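Local coordinates for protein UL16 (Human herpesvirus 5 strain ad169, PDB 2WY3) that helps the virus escape natural killer cells by retaining ligands of the host receptor KLRK1 inside the cell and blocking their recognition, at residues T44-A52 against D63-I73. Sequence-based numbering, arbitrary orientation.
With NAG (2-acetamido-2-deoxy-beta-D-glucopyranose), chain K; NAG (2-acetamido-2-deoxy-beta-D-glucopyranose), chain L.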
loop_
_atom_site.group_PDB
_atom_site.type_symbol
_atom_site.label_atom_id
_atom_site.label_comp_id
_atom_site.label_asym_id
_atom_site.label_seq_id
_atom_site.Cartn_x
_atom_site.Cartn_y
_atom_site.Cartn_z
ATOM N N THR B 44 2.512 6.477 -19.037
ATOM C CA THR B 44 2.135 7.704 -19.740
ATOM C C THR B 44 0.643 7.970 -19.616
ATOM O O THR B 44 -0.123 7.074 -19.294
ATOM C CB THR B 44 2.512 7.676 -21.236
ATOM O OG1 THR B 44 1.830 6.596 -21.880
ATOM C CG2 THR B 44 4.011 7.498 -21.404
ATOM N N GLU B 45 0.236 9.208 -19.897
ATOM C CA GLU B 45 -1.160 9.601 -19.739
ATOM C C GLU B 45 -2.131 8.697 -20.484
ATOM O O GLU B 45 -3.197 8.377 -19.971
ATOM C CB GLU B 45 -1.366 11.053 -20.189
ATOM C CG GLU B 45 -1.035 12.085 -19.137
ATOM C CD GLU B 45 -1.423 13.485 -19.576
ATOM O OE1 GLU B 45 -2.506 13.638 -20.181
ATOM O OE2 GLU B 45 -0.646 14.427 -19.316
ATOM N N ASP B 46 -1.771 8.285 -21.696
ATOM C CA ASP B 46 -2.697 7.504 -22.509
ATOM C C ASP B 46 -2.517 5.995 -22.354
ATOM O O ASP B 46 -3.226 5.219 -22.980
ATOM C CB ASP B 46 -2.608 7.916 -23.985
ATOM C CG ASP B 46 -1.360 7.377 -24.679
ATOM O OD1 ASP B 46 -0.475 6.800 -24.005
ATOM O OD2 ASP B 46 -1.267 7.529 -25.914
ATOM N N GLU B 47 -1.587 5.576 -21.501
ATOM C CA GLU B 47 -1.288 4.151 -21.397
ATOM C C GLU B 47 -2.358 3.366 -20.644
ATOM O O GLU B 47 -2.703 3.687 -19.499
ATOM C CB GLU B 47 0.080 3.906 -20.754
ATOM C CG GLU B 47 0.497 2.431 -20.836
ATOM C CD GLU B 47 1.875 2.170 -20.254
ATOM O OE1 GLU B 47 2.509 3.136 -19.787
ATOM O OE2 GLU B 47 2.314 0.996 -20.263
ATOM N N ILE B 48 -2.864 2.325 -21.291
ATOM C CA ILE B 48 -3.801 1.412 -20.669
ATOM C C ILE B 48 -3.052 0.248 -20.048
ATOM O O ILE B 48 -2.327 -0.485 -20.741
ATOM C CB ILE B 48 -4.831 0.882 -21.688
ATOM C CG1 ILE B 48 -5.594 2.062 -22.295
ATOM C CG2 ILE B 48 -5.756 -0.114 -21.019
ATOM C CD1 ILE B 48 -6.429 1.701 -23.516
ATOM N N ILE B 49 -3.207 0.106 -18.733
ATOM C CA ILE B 49 -2.649 -1.018 -17.993
ATOM C C ILE B 49 -3.797 -1.709 -17.243
ATOM O O ILE B 49 -4.921 -1.207 -17.227
ATOM C CB ILE B 49 -1.547 -0.547 -17.023
ATOM C CG1 ILE B 49 -2.061 0.571 -16.100
ATOM C CG2 ILE B 49 -0.346 -0.040 -17.817
ATOM C CD1 ILE B 49 -1.058 0.956 -15.017
ATOM N N GLY B 50 -3.551 -2.865 -16.646
ATOM C CA GLY B 50 -4.647 -3.524 -15.964
ATOM C C GLY B 50 -4.308 -4.874 -15.395
ATOM O O GLY B 50 -3.151 -5.314 -15.433
ATOM N N VAL B 51 -5.340 -5.557 -14.911
ATOM C CA VAL B 51 -5.160 -6.818 -14.205
ATOM C C VAL B 51 -6.171 -7.840 -14.720
ATOM O O VAL B 51 -7.368 -7.570 -14.747
ATOM C CB VAL B 51 -5.374 -6.645 -12.686
ATOM C CG1 VAL B 51 -5.080 -7.941 -11.967
ATOM C CG2 VAL B 51 -4.485 -5.519 -12.139
ATOM N N ALA B 52 -5.668 -8.999 -15.139
ATOM C CA ALA B 52 -6.517 -10.107 -15.565
ATOM C C ALA B 52 -6.674 -11.103 -14.425
ATOM O O ALA B 52 -5.706 -11.410 -13.729
ATOM C CB ALA B 52 -5.893 -10.807 -16.786
ATOM N N ASP B 63 -11.609 -12.518 -16.013
ATOM C CA ASP B 63 -12.134 -11.179 -15.817
ATOM C C ASP B 63 -10.989 -10.179 -15.976
ATOM O O ASP B 63 -9.825 -10.560 -16.050
ATOM C CB ASP B 63 -12.759 -11.051 -14.427
ATOM C CG ASP B 63 -13.853 -9.980 -14.372
ATOM O OD1 ASP B 63 -14.056 -9.269 -15.381
ATOM O OD2 ASP B 63 -14.522 -9.867 -13.324
ATOM N N LEU B 64 -11.324 -8.899 -16.027
ATOM C CA LEU B 64 -10.321 -7.893 -16.337
ATOM C C LEU B 64 -10.739 -6.554 -15.770
ATOM O O LEU B 64 -11.900 -6.178 -15.877
ATOM C CB LEU B 64 -10.217 -7.763 -17.864
ATOM C CG LEU B 64 -9.205 -6.766 -18.432
ATOM C CD1 LEU B 64 -7.779 -7.272 -18.202
ATOM C CD2 LEU B 64 -9.462 -6.535 -19.932
ATOM N N TRP B 65 -9.804 -5.827 -15.171
ATOM C CA TRP B 65 -10.033 -4.413 -14.919
ATOM C C TRP B 65 -8.906 -3.591 -15.521
ATOM O O TRP B 65 -7.778 -4.074 -15.616
ATOM C CB TRP B 65 -10.288 -4.101 -13.429
ATOM C CG TRP B 65 -9.121 -4.080 -12.436
ATOM C CD1 TRP B 65 -8.675 -5.122 -11.667
ATOM C CD2 TRP B 65 -8.352 -2.927 -12.032
ATOM N NE1 TRP B 65 -7.653 -4.691 -10.832
ATOM C CE2 TRP B 65 -7.438 -3.353 -11.040
ATOM C CE3 TRP B 65 -8.347 -1.577 -12.421
ATOM C CZ2 TRP B 65 -6.516 -2.479 -10.435
ATOM C CZ3 TRP B 65 -7.425 -0.707 -11.825
ATOM C CH2 TRP B 65 -6.521 -1.168 -10.844
ATOM N N LEU B 66 -9.225 -2.376 -15.959
ATOM C CA LEU B 66 -8.292 -1.565 -16.735
ATOM C C LEU B 66 -8.188 -0.138 -16.196
ATOM O O LEU B 66 -9.149 0.408 -15.671
ATOM C CB LEU B 66 -8.724 -1.502 -18.209
ATOM C CG LEU B 66 -8.772 -2.824 -18.983
ATOM C CD1 LEU B 66 -9.356 -2.595 -20.371
ATOM C CD2 LEU B 66 -7.372 -3.450 -19.060
ATOM N N TYR B 67 -7.004 0.447 -16.363
ATOM C CA TYR B 67 -6.663 1.751 -15.796
ATOM C C TYR B 67 -5.999 2.597 -16.878
ATOM O O TYR B 67 -5.180 2.089 -17.650
ATOM C CB TYR B 67 -5.692 1.526 -14.636
ATOM C CG TYR B 67 -5.532 2.666 -13.657
ATOM C CD1 TYR B 67 -4.333 3.371 -13.569
ATOM C CD2 TYR B 67 -6.568 3.011 -12.790
ATOM C CE1 TYR B 67 -4.180 4.407 -12.649
ATOM C CE2 TYR B 67 -6.419 4.023 -11.879
ATOM C CZ TYR B 67 -5.224 4.711 -11.806
ATOM O OH TYR B 67 -5.094 5.731 -10.894
ATOM N N GLN B 68 -6.367 3.873 -16.960
ATOM C CA GLN B 68 -5.781 4.784 -17.943
ATOM C C GLN B 68 -5.906 6.213 -17.450
ATOM O O GLN B 68 -6.980 6.631 -17.008
ATOM C CB GLN B 68 -6.493 4.656 -19.299
ATOM C CG GLN B 68 -5.864 5.473 -20.452
ATOM C CD GLN B 68 -6.747 5.499 -21.697
ATOM O OE1 GLN B 68 -7.967 5.375 -21.598
ATOM N NE2 GLN B 68 -6.132 5.668 -22.872
ATOM N N ASN B 69 -4.821 6.973 -17.552
ATOM C CA ASN B 69 -4.851 8.368 -17.137
ATOM C C ASN B 69 -5.426 8.495 -15.726
ATOM O O ASN B 69 -6.337 9.286 -15.475
ATOM C CB ASN B 69 -5.662 9.191 -18.137
ATOM C CG ASN B 69 -5.401 10.676 -18.019
ATOM O OD1 ASN B 69 -4.480 11.110 -17.323
ATOM N ND2 ASN B 69 -6.201 11.461 -18.720
ATOM N N ASP B 70 -4.891 7.677 -14.821
ATOM C CA ASP B 70 -5.234 7.716 -13.395
ATOM C C ASP B 70 -6.706 7.482 -13.073
ATOM O O ASP B 70 -7.192 7.929 -12.034
ATOM C CB ASP B 70 -4.760 9.029 -12.769
ATOM C CG ASP B 70 -3.272 9.248 -12.948
ATOM O OD1 ASP B 70 -2.494 8.329 -12.608
ATOM O OD2 ASP B 70 -2.883 10.332 -13.432
ATOM N N THR B 71 -7.407 6.767 -13.947
ATOM C CA THR B 71 -8.806 6.441 -13.702
ATOM C C THR B 71 -9.097 5.012 -14.117
ATOM O O THR B 71 -8.569 4.544 -15.110
ATOM C CB THR B 71 -9.748 7.344 -14.521
ATOM O OG1 THR B 71 -9.241 8.683 -14.536
ATOM C CG2 THR B 71 -11.155 7.328 -13.930
ATOM N N VAL B 72 -9.960 4.332 -13.369
ATOM C CA VAL B 72 -10.456 3.028 -13.794
ATOM C C VAL B 72 -11.352 3.209 -15.019
ATOM O O VAL B 72 -12.335 3.963 -14.966
ATOM C CB VAL B 72 -11.274 2.364 -12.668
ATOM C CG1 VAL B 72 -12.052 1.168 -13.192
ATOM C CG2 VAL B 72 -10.356 1.958 -11.514
ATOM N N ILE B 73 -11.026 2.533 -16.119
ATOM C CA ILE B 73 -11.861 2.623 -17.334
ATOM C C ILE B 73 -12.673 1.341 -17.566
ATOM O O ILE B 73 -13.550 1.277 -18.437
ATOM C CB ILE B 73 -11.032 2.980 -18.597
ATOM C CG1 ILE B 73 -9.953 1.931 -18.865
ATOM C CG2 ILE B 73 -10.375 4.349 -18.450
ATOM C CD1 ILE B 73 -9.317 2.093 -20.250
HETATM C C1 NAG K . -5.899 12.851 -18.496
HETATM C C2 NAG K . -6.140 13.444 -19.886
HETATM C C3 NAG K . -6.089 14.964 -19.844
HETATM C C4 NAG K . -7.091 15.456 -18.817
HETATM C C5 NAG K . -6.784 14.835 -17.459
HETATM C C6 NAG K . -7.819 15.267 -16.430
HETATM C C7 NAG K . -5.562 12.172 -21.866
HETATM C C8 NAG K . -4.530 11.878 -22.912
HETATM N N2 NAG K . -5.179 12.942 -20.850
HETATM O O3 NAG K . -6.400 15.507 -21.107
HETATM O O4 NAG K . -7.022 16.862 -18.733
HETATM O O5 NAG K . -6.761 13.420 -17.526
HETATM O O6 NAG K . -7.372 14.904 -15.144
HETATM O O7 NAG K . -6.698 11.708 -21.965
HETATM C C1 NAG L . -16.624 0.943 -11.598
HETATM C C2 NAG L . -17.308 1.987 -12.493
HETATM C C3 NAG L . -17.614 3.261 -11.715
HETATM C C4 NAG L . -18.403 2.921 -10.464
HETATM C C5 NAG L . -17.662 1.876 -9.642
HETATM C C6 NAG L . -18.472 1.454 -8.417
HETATM C C7 NAG L . -16.736 1.874 -14.863
HETATM C C8 NAG L . -15.880 2.431 -15.964
HETATM N N2 NAG L . -16.506 2.349 -13.641
HETATM O O3 NAG L . -18.343 4.157 -12.527
HETATM O O4 NAG L . -18.559 4.090 -9.699
HETATM O O5 NAG L . -17.393 0.730 -10.428
HETATM O O6 NAG L . -19.692 0.863 -8.829
HETATM O O7 NAG L . -17.586 1.018 -15.116
HETATM O O HOH W 1 -2.342 5.840 -18.026
#
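Glu45 lies alongside Asn69, its carboxylate turned nearly parallel to the Asn69 amide, 12° between the planes but offset from it. Asn69 carries an N-linked N-acetylglucosamine through ND2, and the extended Glu45 chain brings OE1 2.8 Å from the sugar's N2, accepting an almost straight hydrogen bond. In the same type I turn (Thr44 to Glu47), Asp46 O accepts a hydrogen bond from NE2 of Gln68 at 2.9 Å; the donor stands 43° above the carbonyl plane. Gln68, opening a type I' turn that ends at Thr71, reaches there extended, CG anti to its backbone nitrogen (chi1 -174°). A water accepts from Asn69 N at 2.8 Å, near Thr44 O and Glu47 O. The Ile48 side chain crosses that of Gln68, Ile48 CG1 lying 3.7 Å from Gln68 CD, and also meets Leu66 and Ile73. From Ile49 the chains pair as an antiparallel hairpin: Ile49 with Tyr67 and Val51 with Trp65 are hydrogen-bonded pairs, Gly50 with Leu66 a non-hydrogen-bonded one. Val51 CG2 packs obliquely against the Trp65 indole, 3.5 Å from NE1 of Trp65, which is hydrogen-bonded to Thr100. The hairpin belongs to one sheet of a beta sandwich in the predicted extracellular part of UL16; Ile49, Val51, Trp65 and Tyr67 face strand 95-102 of the opposing sheet, whereas Ile48 and Leu66 touch strand 2-3. Within its own sheet, strand 49-55 lies between strands 110-118 and 62-68, with 71-74 at the edge.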